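Local coordinates for protein tapirin (Caldicellulosiruptor hydrothermalis, PDB 6N2C) that probably binds cellulose through its beta-helical C-terminal domain, helping the thermophilic bacterium adhere to plant biomass, and carries a zinc ion, at residues L282-I288 with N302-V308; N320-M326 with E340-I346; M253-I259 with L274-I280; T368-T374 with K388-K393. All coordinates share one frame; numbering follows the deposited sequence. Where two conformers were deposited one is given.

Contact 1: residues L282-I288 with N302-V308; sequences LSGKDEI and NGSSNLV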
# COMPACT_ATOMS: atom_id res chain seq x y z
N LEU A 282 6.62 -7.65 -5.05
CA LEU A 282 5.72 -8.75 -5.33
C LEU A 282 6.45 -10.13 -5.27
O LEU A 282 7.70 -10.17 -5.39
CB LEU A 282 4.93 -8.59 -6.64
CG LEU A 282 3.78 -7.56 -6.50
CD1 LEU A 282 4.29 -6.11 -6.34
CD2 LEU A 282 2.98 -7.66 -7.75
N SER A 283 5.73 -11.17 -4.98
CA SER A 283 6.26 -12.54 -4.79
C SER A 283 6.00 -13.52 -5.92
O SER A 283 6.70 -14.54 -6.02
CB SER A 283 5.83 -13.20 -3.45
OG SER A 283 4.45 -13.52 -3.40
N GLY A 284 4.97 -13.26 -6.72
CA GLY A 284 4.41 -14.15 -7.72
C GLY A 284 2.94 -14.43 -7.54
O GLY A 284 2.47 -14.52 -6.38
N LYS A 285 2.18 -14.42 -8.63
CA LYS A 285 0.74 -14.58 -8.59
C LYS A 285 0.12 -13.54 -7.58
O LYS A 285 -0.89 -13.79 -6.97
CB LYS A 285 0.32 -15.98 -8.18
CG LYS A 285 0.72 -17.03 -9.20
CD LYS A 285 -0.46 -17.20 -10.12
CE LYS A 285 -1.11 -18.51 -9.80
NZ LYS A 285 -0.55 -19.58 -10.65
N ASP A 286 0.74 -12.37 -7.52
CA ASP A 286 0.25 -11.30 -6.63
C ASP A 286 -0.34 -10.18 -7.51
O ASP A 286 0.17 -9.88 -8.61
CB ASP A 286 1.37 -10.77 -5.77
CG ASP A 286 1.83 -11.75 -4.74
OD1 ASP A 286 0.98 -12.43 -4.08
OD2 ASP A 286 3.05 -11.71 -4.43
N GLU A 287 -1.40 -9.54 -6.98
CA GLU A 287 -2.06 -8.46 -7.71
C GLU A 287 -2.18 -7.22 -6.87
O GLU A 287 -2.60 -7.31 -5.73
CB GLU A 287 -3.46 -8.92 -8.09
CG GLU A 287 -4.24 -7.89 -8.88
CD GLU A 287 -5.68 -8.30 -9.29
OE1 GLU A 287 -6.22 -9.33 -8.83
OE2 GLU A 287 -6.23 -7.61 -10.16
N ILE A 288 -1.89 -6.07 -7.47
CA ILE A 288 -2.17 -4.75 -6.86
C ILE A 288 -3.11 -4.08 -7.84
O ILE A 288 -2.82 -3.99 -9.04
CB ILE A 288 -0.91 -3.97 -6.72
CG1 ILE A 288 -0.02 -4.65 -5.67
CG2 ILE A 288 -1.25 -2.55 -6.20
CD1 ILE A 288 1.18 -3.87 -5.33
N ASN A 302 9.89 -11.10 -8.78
CA ASN A 302 9.75 -12.47 -8.31
C ASN A 302 8.59 -13.20 -8.93
O ASN A 302 7.46 -12.69 -9.15
CB ASN A 302 9.54 -12.55 -6.81
CG ASN A 302 10.71 -12.11 -6.05
OD1 ASN A 302 11.84 -12.41 -6.46
ND2 ASN A 302 10.50 -11.36 -4.93
N GLY A 303 8.84 -14.50 -9.23
CA GLY A 303 7.71 -15.33 -9.70
C GLY A 303 7.22 -15.00 -11.08
O GLY A 303 7.96 -14.46 -11.91
N SER A 304 5.93 -15.23 -11.32
CA SER A 304 5.31 -14.94 -12.55
C SER A 304 3.86 -14.73 -12.28
O SER A 304 3.35 -14.99 -11.19
CB SER A 304 5.55 -16.09 -13.60
OG SER A 304 4.82 -17.26 -13.18
N SER A 305 3.15 -14.23 -13.29
CA SER A 305 1.73 -14.05 -13.24
C SER A 305 1.30 -13.03 -12.18
O SER A 305 0.21 -13.16 -11.62
CB SER A 305 1.00 -15.35 -13.03
OG SER A 305 -0.34 -15.17 -13.42
N ASN A 306 2.16 -12.05 -11.95
CA ASN A 306 1.79 -10.86 -11.11
C ASN A 306 1.00 -9.93 -11.96
O ASN A 306 1.03 -9.93 -13.23
CB ASN A 306 3.03 -10.18 -10.62
CG ASN A 306 3.85 -11.02 -9.72
OD1 ASN A 306 3.38 -11.45 -8.61
ND2 ASN A 306 5.15 -11.16 -10.05
N LEU A 307 0.31 -8.99 -11.32
CA LEU A 307 -0.39 -7.97 -12.11
C LEU A 307 -0.47 -6.70 -11.24
O LEU A 307 -1.00 -6.77 -10.15
CB LEU A 307 -1.79 -8.39 -12.45
CG LEU A 307 -2.66 -7.38 -13.24
CD1 LEU A 307 -1.96 -6.93 -14.46
CD2 LEU A 307 -4.05 -7.86 -13.50
N VAL A 308 0.16 -5.65 -11.68
CA VAL A 308 0.03 -4.33 -11.05
C VAL A 308 -0.74 -3.43 -12.07
O VAL A 308 -0.24 -3.14 -13.15
CB VAL A 308 1.35 -3.68 -10.69
CG1 VAL A 308 1.07 -2.29 -10.13
CG2 VAL A 308 2.10 -4.53 -9.66
O HOH W 1 9.54 -8.79 -6.98

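Contact 2: residues N320-M326 with E340-I346; sequences NIWTDKM and EIRNDGI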
# COMPACT_ATOMS: atom_id res chain seq x y z
N ASN A 320 11.23 -1.78 -11.27
CA ASN A 320 11.84 -2.99 -11.86
C ASN A 320 10.74 -3.88 -12.32
O ASN A 320 9.94 -4.36 -11.50
CB ASN A 320 12.70 -3.71 -10.81
CG ASN A 320 13.90 -2.95 -10.47
OD1 ASN A 320 14.62 -2.52 -11.39
ND2 ASN A 320 14.15 -2.70 -9.15
N ILE A 321 10.61 -4.09 -13.61
CA ILE A 321 9.66 -5.07 -14.15
C ILE A 321 10.49 -6.22 -14.83
O ILE A 321 11.02 -6.00 -15.91
CB ILE A 321 8.67 -4.48 -15.14
CG1 ILE A 321 8.03 -3.19 -14.61
CG2 ILE A 321 7.63 -5.52 -15.51
CD1 ILE A 321 7.22 -2.45 -15.65
N TRP A 322 10.63 -7.35 -14.14
CA TRP A 322 11.45 -8.48 -14.63
C TRP A 322 10.61 -9.74 -14.86
O TRP A 322 11.13 -10.78 -15.25
CB TRP A 322 12.63 -8.76 -13.68
CG TRP A 322 13.57 -7.63 -13.40
CD1 TRP A 322 13.42 -6.31 -13.67
CD2 TRP A 322 14.78 -7.75 -12.69
NE1 TRP A 322 14.49 -5.61 -13.22
CE2 TRP A 322 15.34 -6.50 -12.62
CE3 TRP A 322 15.47 -8.83 -12.16
CZ2 TRP A 322 16.55 -6.27 -11.96
CZ3 TRP A 322 16.64 -8.61 -11.52
CH2 TRP A 322 17.19 -7.35 -11.43
N THR A 323 9.27 -9.61 -14.73
CA THR A 323 8.33 -10.63 -15.00
C THR A 323 6.99 -10.02 -15.37
O THR A 323 6.90 -8.76 -15.42
CB THR A 323 8.27 -11.59 -13.79
OG1 THR A 323 7.61 -12.79 -14.24
CG2 THR A 323 7.48 -10.93 -12.59
N ASP A 324 5.97 -10.80 -15.67
CA ASP A 324 4.66 -10.29 -16.04
C ASP A 324 3.95 -9.89 -14.76
O ASP A 324 4.02 -10.66 -13.81
CB ASP A 324 3.84 -11.29 -16.86
CG ASP A 324 3.68 -12.67 -16.20
OD1 ASP A 324 4.65 -13.29 -15.65
OD2 ASP A 324 2.55 -13.12 -16.18
N LYS A 325 3.25 -8.75 -14.68
CA LYS A 325 3.26 -7.61 -15.59
C LYS A 325 2.76 -6.33 -14.86
O LYS A 325 2.35 -6.37 -13.70
CB LYS A 325 2.37 -7.84 -16.82
CG LYS A 325 0.90 -8.12 -16.55
CD LYS A 325 0.20 -8.51 -17.86
CE LYS A 325 -1.22 -9.06 -17.69
NZ LYS A 325 -1.91 -9.22 -19.01
N MET A 326 2.87 -5.22 -15.54
CA MET A 326 2.26 -3.93 -15.11
C MET A 326 1.34 -3.51 -16.25
O MET A 326 1.77 -3.64 -17.42
CB MET A 326 3.27 -2.88 -14.92
CG MET A 326 2.65 -1.56 -14.50
SD MET A 326 3.94 -0.38 -14.05
CE MET A 326 3.99 -0.52 -12.36
N GLU A 340 13.47 -0.16 -15.22
CA GLU A 340 14.34 -1.19 -15.80
C GLU A 340 13.45 -2.40 -16.09
O GLU A 340 12.77 -2.92 -15.17
CB GLU A 340 15.50 -1.48 -14.86
CG GLU A 340 16.38 -2.63 -15.35
CD GLU A 340 17.49 -2.94 -14.34
OE1 GLU A 340 17.71 -2.18 -13.36
OE2 GLU A 340 18.20 -3.89 -14.59
N ILE A 341 13.38 -2.83 -17.36
CA ILE A 341 12.59 -3.96 -17.75
C ILE A 341 13.59 -4.99 -18.28
O ILE A 341 14.36 -4.67 -19.19
CB ILE A 341 11.60 -3.57 -18.86
CG1 ILE A 341 10.78 -2.32 -18.41
CG2 ILE A 341 10.70 -4.69 -19.28
CD1 ILE A 341 9.80 -1.83 -19.41
N ARG A 342 13.62 -6.16 -17.65
CA ARG A 342 14.52 -7.21 -18.11
C ARG A 342 13.86 -8.55 -17.96
O ARG A 342 12.67 -8.66 -17.63
CB ARG A 342 15.83 -7.10 -17.37
CG ARG A 342 15.80 -7.46 -15.94
CD ARG A 342 17.24 -7.64 -15.42
NE ARG A 342 18.08 -6.48 -15.62
CZ ARG A 342 19.22 -6.41 -16.36
NH1 ARG A 342 19.82 -5.23 -16.46
NH2 ARG A 342 19.79 -7.44 -17.01
N ASN A 343 14.58 -9.60 -18.38
CA ASN A 343 13.97 -10.97 -18.37
C ASN A 343 12.62 -10.95 -19.04
O ASN A 343 12.49 -10.51 -20.15
CB ASN A 343 13.98 -11.50 -16.92
CG ASN A 343 15.38 -11.53 -16.34
OD1 ASN A 343 16.35 -11.61 -17.08
ND2 ASN A 343 15.51 -11.45 -15.03
N ASP A 344 11.57 -11.48 -18.39
CA ASP A 344 10.24 -11.56 -18.91
C ASP A 344 9.32 -10.32 -18.56
O ASP A 344 8.06 -10.35 -18.70
CB ASP A 344 9.55 -12.81 -18.33
CG ASP A 344 10.11 -14.13 -18.96
OD1 ASP A 344 10.52 -14.07 -20.13
OD2 ASP A 344 10.13 -15.19 -18.25
N GLY A 345 9.98 -9.24 -18.20
CA GLY A 345 9.20 -8.06 -17.83
C GLY A 345 8.29 -7.61 -18.93
O GLY A 345 8.71 -7.53 -20.09
N ILE A 346 7.04 -7.32 -18.61
CA ILE A 346 6.08 -6.77 -19.54
C ILE A 346 5.42 -5.47 -18.92
O ILE A 346 4.90 -5.53 -17.81
CB ILE A 346 4.94 -7.73 -19.81
CG1 ILE A 346 5.49 -9.02 -20.42
CG2 ILE A 346 3.93 -7.08 -20.76
CD1 ILE A 346 4.42 -10.08 -20.65
O HOH W 2 8.88 -15.35 -16.02

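Contact 3: residues M253-I259 with L274-I280; sequences MYTKNGI and LFSDGTI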
# COMPACT_ATOMS: atom_id res chain seq x y z
N MET A 253 -3.70 3.63 2.11
CA MET A 253 -2.78 2.75 2.80
C MET A 253 -1.45 3.40 2.72
O MET A 253 -0.93 3.70 1.64
CB MET A 253 -2.74 1.36 2.15
CG MET A 253 -1.71 0.43 2.79
SD MET A 253 -2.02 -1.22 2.14
CE MET A 253 -0.87 -2.14 3.12
N TYR A 254 -0.85 3.67 3.91
CA TYR A 254 0.45 4.27 4.03
C TYR A 254 1.37 3.34 4.82
O TYR A 254 0.97 2.86 5.84
CB TYR A 254 0.42 5.64 4.82
CG TYR A 254 1.85 6.09 5.16
CD1 TYR A 254 2.63 6.80 4.21
CD2 TYR A 254 2.47 5.83 6.40
CE1 TYR A 254 3.94 7.13 4.46
CE2 TYR A 254 3.78 6.19 6.66
CZ TYR A 254 4.49 6.86 5.73
OH TYR A 254 5.76 7.23 6.00
N THR A 255 2.64 3.15 4.38
CA THR A 255 3.67 2.50 5.21
C THR A 255 4.95 3.26 5.07
O THR A 255 5.23 3.79 4.01
CB THR A 255 3.90 1.03 4.88
OG1 THR A 255 4.76 0.88 3.75
CG2 THR A 255 2.65 0.27 4.73
N LYS A 256 5.71 3.35 6.15
CA LYS A 256 7.04 3.94 6.01
C LYS A 256 8.04 3.01 5.28
O LYS A 256 8.87 3.44 4.43
CB LYS A 256 7.58 4.28 7.38
CG LYS A 256 8.82 5.13 7.32
CD LYS A 256 9.52 5.23 8.69
CE LYS A 256 10.95 5.74 8.49
NZ LYS A 256 11.70 5.94 9.78
N ASN A 257 8.09 1.80 5.72
CA ASN A 257 9.21 0.91 5.36
C ASN A 257 8.93 -0.16 4.30
O ASN A 257 9.72 -1.05 4.14
CB ASN A 257 9.83 0.30 6.61
CG ASN A 257 10.52 1.37 7.46
OD1 ASN A 257 10.94 2.40 6.93
ND2 ASN A 257 10.56 1.18 8.72
N GLY A 258 7.82 -0.03 3.60
CA GLY A 258 7.55 -0.91 2.52
C GLY A 258 6.31 -1.76 2.63
O GLY A 258 5.56 -1.75 3.60
N ILE A 259 6.04 -2.46 1.52
CA ILE A 259 4.95 -3.44 1.50
C ILE A 259 5.54 -4.69 0.85
O ILE A 259 5.93 -4.65 -0.33
CB ILE A 259 3.75 -2.95 0.72
CG1 ILE A 259 3.28 -1.52 1.24
CG2 ILE A 259 2.65 -3.99 0.73
CD1 ILE A 259 2.08 -0.96 0.49
N LEU A 274 -2.17 4.75 -2.42
CA LEU A 274 -1.25 3.75 -1.82
C LEU A 274 0.05 4.43 -1.78
O LEU A 274 0.56 4.87 -2.85
CB LEU A 274 -1.20 2.50 -2.76
CG LEU A 274 -0.28 1.40 -2.35
CD1 LEU A 274 -0.75 0.88 -1.01
CD2 LEU A 274 -0.35 0.28 -3.34
N PHE A 275 0.63 4.59 -0.59
CA PHE A 275 1.84 5.39 -0.43
C PHE A 275 2.79 4.65 0.46
O PHE A 275 2.43 4.34 1.60
CB PHE A 275 1.47 6.76 0.21
CG PHE A 275 2.50 7.79 0.10
CD1 PHE A 275 3.72 7.68 0.80
CD2 PHE A 275 2.32 8.91 -0.73
CE1 PHE A 275 4.71 8.66 0.68
CE2 PHE A 275 3.30 9.86 -0.81
CZ PHE A 275 4.49 9.73 -0.15
N SER A 276 4.03 4.46 0.01
CA SER A 276 5.06 3.93 0.88
C SER A 276 6.33 4.72 0.71
O SER A 276 6.66 5.14 -0.38
CB SER A 276 5.36 2.45 0.63
OG SER A 276 6.23 1.92 1.61
N ASP A 277 7.04 4.99 1.79
CA ASP A 277 8.37 5.51 1.66
C ASP A 277 9.41 4.44 1.31
O ASP A 277 10.61 4.81 1.16
CB ASP A 277 8.80 6.23 2.91
CG ASP A 277 7.90 7.47 3.21
OD1 ASP A 277 7.64 8.19 2.24
OD2 ASP A 277 7.59 7.73 4.43
N GLY A 278 9.00 3.20 1.22
CA GLY A 278 9.92 2.04 1.01
C GLY A 278 9.62 1.30 -0.28
O GLY A 278 9.11 1.82 -1.26
N THR A 279 9.94 0.02 -0.24
CA THR A 279 9.82 -0.83 -1.41
C THR A 279 8.55 -1.65 -1.34
O THR A 279 8.25 -2.21 -0.29
CB THR A 279 11.06 -1.74 -1.49
OG1 THR A 279 12.21 -0.95 -1.72
CG2 THR A 279 10.98 -2.70 -2.59
N ILE A 280 7.84 -1.72 -2.45
CA ILE A 280 6.71 -2.55 -2.65
C ILE A 280 7.17 -3.69 -3.49
O ILE A 280 7.63 -3.46 -4.62
CB ILE A 280 5.52 -1.81 -3.35
CG1 ILE A 280 5.07 -0.63 -2.45
CG2 ILE A 280 4.38 -2.82 -3.63
CD1 ILE A 280 3.93 0.16 -3.13
O HOH W 3 11.53 -0.84 1.96

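Contact 4: residues T368-T374 with K388-K393; sequences TIDAPDT and KLNVKK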
# COMPACT_ATOMS: atom_id res chain seq x y z
N THR A 368 9.47 -6.31 -22.73
CA THR A 368 8.39 -5.86 -23.57
C THR A 368 7.76 -4.59 -23.06
O THR A 368 7.42 -4.50 -21.86
CB THR A 368 7.29 -6.91 -23.63
OG1 THR A 368 7.80 -8.18 -24.15
CG2 THR A 368 6.19 -6.49 -24.52
N ILE A 369 7.59 -3.63 -23.96
CA ILE A 369 6.63 -2.56 -23.77
C ILE A 369 5.59 -2.67 -24.87
O ILE A 369 5.87 -2.45 -26.04
CB ILE A 369 7.32 -1.18 -23.73
CG1 ILE A 369 8.42 -1.11 -22.64
CG2 ILE A 369 6.31 -0.08 -23.56
CD1 ILE A 369 9.22 0.22 -22.58
N ASP A 370 4.36 -2.92 -24.48
CA ASP A 370 3.24 -3.00 -25.41
C ASP A 370 2.29 -1.89 -25.13
O ASP A 370 1.39 -2.02 -24.27
CB ASP A 370 2.56 -4.33 -25.20
CG ASP A 370 1.35 -4.53 -26.13
OD1 ASP A 370 1.07 -3.75 -27.04
OD2 ASP A 370 0.70 -5.51 -25.92
N ALA A 371 2.52 -0.80 -25.82
CA ALA A 371 1.90 0.52 -25.48
C ALA A 371 1.77 1.37 -26.70
O ALA A 371 2.33 2.45 -26.76
CB ALA A 371 2.75 1.21 -24.41
N PRO A 372 0.98 0.89 -27.69
CA PRO A 372 1.08 1.50 -29.03
C PRO A 372 0.65 2.96 -29.09
O PRO A 372 1.05 3.64 -30.01
CB PRO A 372 0.16 0.60 -29.88
CG PRO A 372 -0.87 0.16 -28.87
CD PRO A 372 -0.00 -0.20 -27.68
N ASP A 373 -0.16 3.46 -28.13
CA ASP A 373 -0.54 4.86 -28.07
C ASP A 373 0.29 5.71 -27.10
O ASP A 373 0.01 6.93 -26.90
CB ASP A 373 -2.05 5.06 -27.71
CG ASP A 373 -2.52 6.47 -27.96
OD1 ASP A 373 -2.14 7.05 -29.04
OD2 ASP A 373 -3.21 7.09 -27.10
N THR A 374 1.34 5.14 -26.54
CA THR A 374 1.99 5.81 -25.41
C THR A 374 3.15 6.62 -25.87
O THR A 374 3.95 6.14 -26.74
CB THR A 374 2.44 4.75 -24.37
OG1 THR A 374 1.33 4.00 -23.93
CG2 THR A 374 3.20 5.33 -23.12
N LYS A 388 11.25 -5.96 -27.42
CA LYS A 388 9.99 -5.81 -28.01
C LYS A 388 9.37 -4.49 -27.56
O LYS A 388 8.86 -4.42 -26.40
CB LYS A 388 9.08 -6.92 -27.63
CG LYS A 388 9.49 -8.25 -28.26
CD LYS A 388 8.43 -9.30 -27.92
CE LYS A 388 9.03 -10.66 -27.66
NZ LYS A 388 9.75 -11.12 -28.88
N LEU A 389 9.38 -3.49 -28.43
CA LEU A 389 8.85 -2.16 -28.12
C LEU A 389 7.80 -1.83 -29.15
O LEU A 389 8.05 -1.97 -30.35
CB LEU A 389 9.89 -1.08 -28.24
CG LEU A 389 11.13 -1.07 -27.40
CD1 LEU A 389 11.87 0.23 -27.70
CD2 LEU A 389 10.68 -1.15 -25.94
N ASN A 390 6.62 -1.48 -28.69
CA ASN A 390 5.53 -1.07 -29.54
C ASN A 390 4.89 0.20 -28.92
O ASN A 390 4.01 0.07 -28.02
CB ASN A 390 4.55 -2.23 -29.67
CG ASN A 390 3.37 -1.89 -30.53
OD1 ASN A 390 3.44 -1.00 -31.40
ND2 ASN A 390 2.26 -2.53 -30.26
N VAL A 391 5.31 1.38 -29.37
CA VAL A 391 4.90 2.62 -28.78
C VAL A 391 4.64 3.66 -29.80
O VAL A 391 4.89 3.44 -31.01
CB VAL A 391 5.96 3.14 -27.79
CG1 VAL A 391 6.29 2.05 -26.79
CG2 VAL A 391 7.26 3.51 -28.48
N LYS A 392 4.10 4.79 -29.36
CA LYS A 392 3.85 5.89 -30.31
C LYS A 392 5.05 6.80 -30.48
O LYS A 392 5.42 7.14 -31.60
CB LYS A 392 2.62 6.63 -29.88
CG LYS A 392 2.21 7.78 -30.80
CD LYS A 392 0.77 8.23 -30.57
CE LYS A 392 0.67 9.24 -29.44
NZ LYS A 392 -0.75 9.54 -29.12
N LYS A 393 5.61 7.30 -29.39
CA LYS A 393 6.74 8.23 -29.46
C LYS A 393 7.66 8.06 -28.29
O LYS A 393 7.22 7.79 -27.17
CB LYS A 393 6.26 9.71 -29.51
CG LYS A 393 7.33 10.78 -29.63
CD LYS A 393 6.74 12.18 -29.66
CE LYS A 393 7.77 13.20 -30.09
NZ LYS A 393 7.18 14.60 -30.01

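Contact 1: residues L282-I288 with N302-V308
Glu287 pairs with Leu307 and Ile288 with Val308 in parallel register, their CA atoms 4.7 and 4.8 Å apart, and the turns before these strands lie over one another as well. The pairing begins at Leu307 N to Asp286 O and continues with Ile288 N to Leu307 O; in the turns, Lys285 N reaches Ser304 O. Gly284 and Gly303 bring their CA atoms within 4.0 Å, too near for a CB on Gly303, which would run into Ser283 O.

The Asn306 amide lies between the two turns. Its CG lies beside the backbone N (chi1 -64°), which brings OD1 against the backbone of 284-286: OD1 accepts from Asp286 N at 3.0 Å, the donor tilted 22° from the carbonyl plane, and lies 3.0 Å from Gly284 CA. Its other end donates back into its own turn, ND2 to Asn302 O at 2.9 Å, almost in the amide plane. An alanine at Asn306 would remove both ends of this bridge and would probably leave Asp286 N and Asn302 O without their mates. Asn302 adds a bond at the outer edge, where its ND2 meets Leu282 O in the carbonyl plane; a water also joins that oxygen to Asn302 N. Asp286 braces the turn of 282-288, its OD2 accepting from both N and OG of Ser283. On the buried side, Leu282 CD2 packs on Val308 CG2 at 3.8 Å.

A side-chain amide thus joins the backbones of stacked turns beside in-register parallel strands, as expected between successive coils of a right-handed parallel beta-helix.

Contact 2: residues N320-M326 with E340-I346
Arg342 lays its CG over the five-membered ring of Trp322, 3.3 Å from the centroid and only 4° off the ring normal, a CH-pi contact; CD continues over the fused bond, 3.6 Å from Trp322 CE2. The placement follows from chi1 of 70°, which sets CG between the backbone N and the carbonyl carbon, and from the bend at chi3, after which the guanidinium turns 66° from the indole plane. Its CZ lies 5.5 Å from the centroid of the six-membered ring of Trp322, so the charge is at most weakly attracted, while Arg301 of the preceding coil makes a cation-pi contact with the indole.

Among the charged groups, Arg342 grips Glu340 side-on, NE and NH1 each 2.8 Å from the single atom OE2, whereas OE1 of Glu340 pairs with Lys318. That grip fixes the arginine chain along the indole.

Backbone bonds join the coils on both sides of a corner. Ile321 N to Glu340 O and Arg342 N to Ile321 O mark the parallel strands, and Met326 N to Ile346 O, 3.1 Å, opens the next pair of strands. This repetition, one face and then the next, is the stacking of successive coils in a parallel beta-helix. Between them a type II' turn, Arg342 to Gly345, is tucked against Trp322 and Thr323. Asp344 N bonds only weakly to Trp322 O, and a side chain on Gly345 would run into Ile321 O.

Ile321 CB packs on Ile341 CG1 at 4.5 Å. A water donates to Asp344 OD2 and, weakly, to OG1 of Thr323, whose hydroxyl bonds to Gly303 of the preceding coil.

Contact 3: residues M253-I259 with L274-I280
Strands 253-255 and 274-276 run parallel, their axes 4.8 Å apart at closest approach and 4° from alignment, and Ile259 pairs with Ile280 after the turn. Bonds from Phe275 N to Met253 O, Thr255 N to Phe275 O and Asp277 N to Thr255 O hold the register. A chi1 of 169° swings the Tyr254 ring across to Asp277, where OH meets OD2 at 2.5 Å, a very short bond lying at the ring edge; the carboxylate is turned 75° from the ring. The Tyr254 and Phe275 rings touch obliquely, CD1 to CD1 3.7 Å. A phenylalanine in place of Tyr254 would lack the hydroxyl and would probably leave Asp277 OD2 without its donor. On the opposite face, Leu274 CD1 packs against Met253 CB and Ile259 CD1. At the corner, Thr255 OG1 and Ser276 OG approach to 2.8 Å, and Ser276 OG accepts from Gly278 N as an ST turn.

Asp277 OD1 forms a salt bridge with Lys457 of helix 451-457, which also covers both rings. The lysine charge and the short phenol bond together would probably favour an ionised Asp277, and the salt bridge ties the helix to this face of the beta-helix.

Contact 4: residues T368-T374 with K388-K393
Lys392 and Asp373 make the salt bridge of this contact, NZ to OD1 at 2.9 Å. The two chains run alongside each other, and the ammonium comes from above the carboxylate plane, 41° out of it. Lys392 bends at chi3 (85°), which brings CE within 3.5 Å of Asp373 O before NZ turns to the acid. The other oxygen, Asp373 OD2, takes a hydrogen bond from Gly352 N in the preceding coil, so each end of the carboxylate has its own partner.

Next to this, Pro372 lies against the Asn390 amide, CB to ND2 3.8 Å. Asn390 also stands beside Asp370, amide and carboxylate planes only 21° apart. On the buried face, Ile369 CG2 meets Val391 CG1 at 3.9 Å, and Ile362 of strand 359-363 packs against Ile369 from inside.

These side chains sit in register because their strands are neighbouring rungs of a parallel beta-helix, with axes 4.8 Å apart at closest approach. The ladder runs from Ile369 N to Lys388 O, through Asn390 N to Ile369 O, to Ala371 N and Asn390 O, where the last bond measures 2.8 Å.

Beyond Ala371 the pairing lapses, Lys392 N lying 3.9 Å from Ala371 O, as the chain turns a corner through a type I turn, Ala371 to Thr374, closed by Thr374 N to Ala371 O. The turn presents Thr374 O to the second segment, where Lys392 N binds it at 3.0 Å and Lys393 N does so weakly. Thr374 itself is held by Thr353 through its hydroxyl, and Lys393 NZ reaches onward to Glu418.

From the N terminus, the contacts come in series, none enclosing or crossing another. Contact 3 closes first, pairing strands 252-255 and 273-276 on the face covered by helix 451-457; its chain leads through strand 279-281 into contact 1, and Ile280 CG2 packs on Ile288 CD1. Contact 1 closes the next coil at 287-290 with 307-310. Contact 2 follows, centred 11 Å away, and joins it through Gly303 O to Thr323 OG1 and Ser305 N to Asp324 OD1. Contact 4 closes last; Gly345 O accepts from Thr368 N, linking it to contact 2. Each loop spans one coil, so together they tie several faces of the beta-helix along its axis.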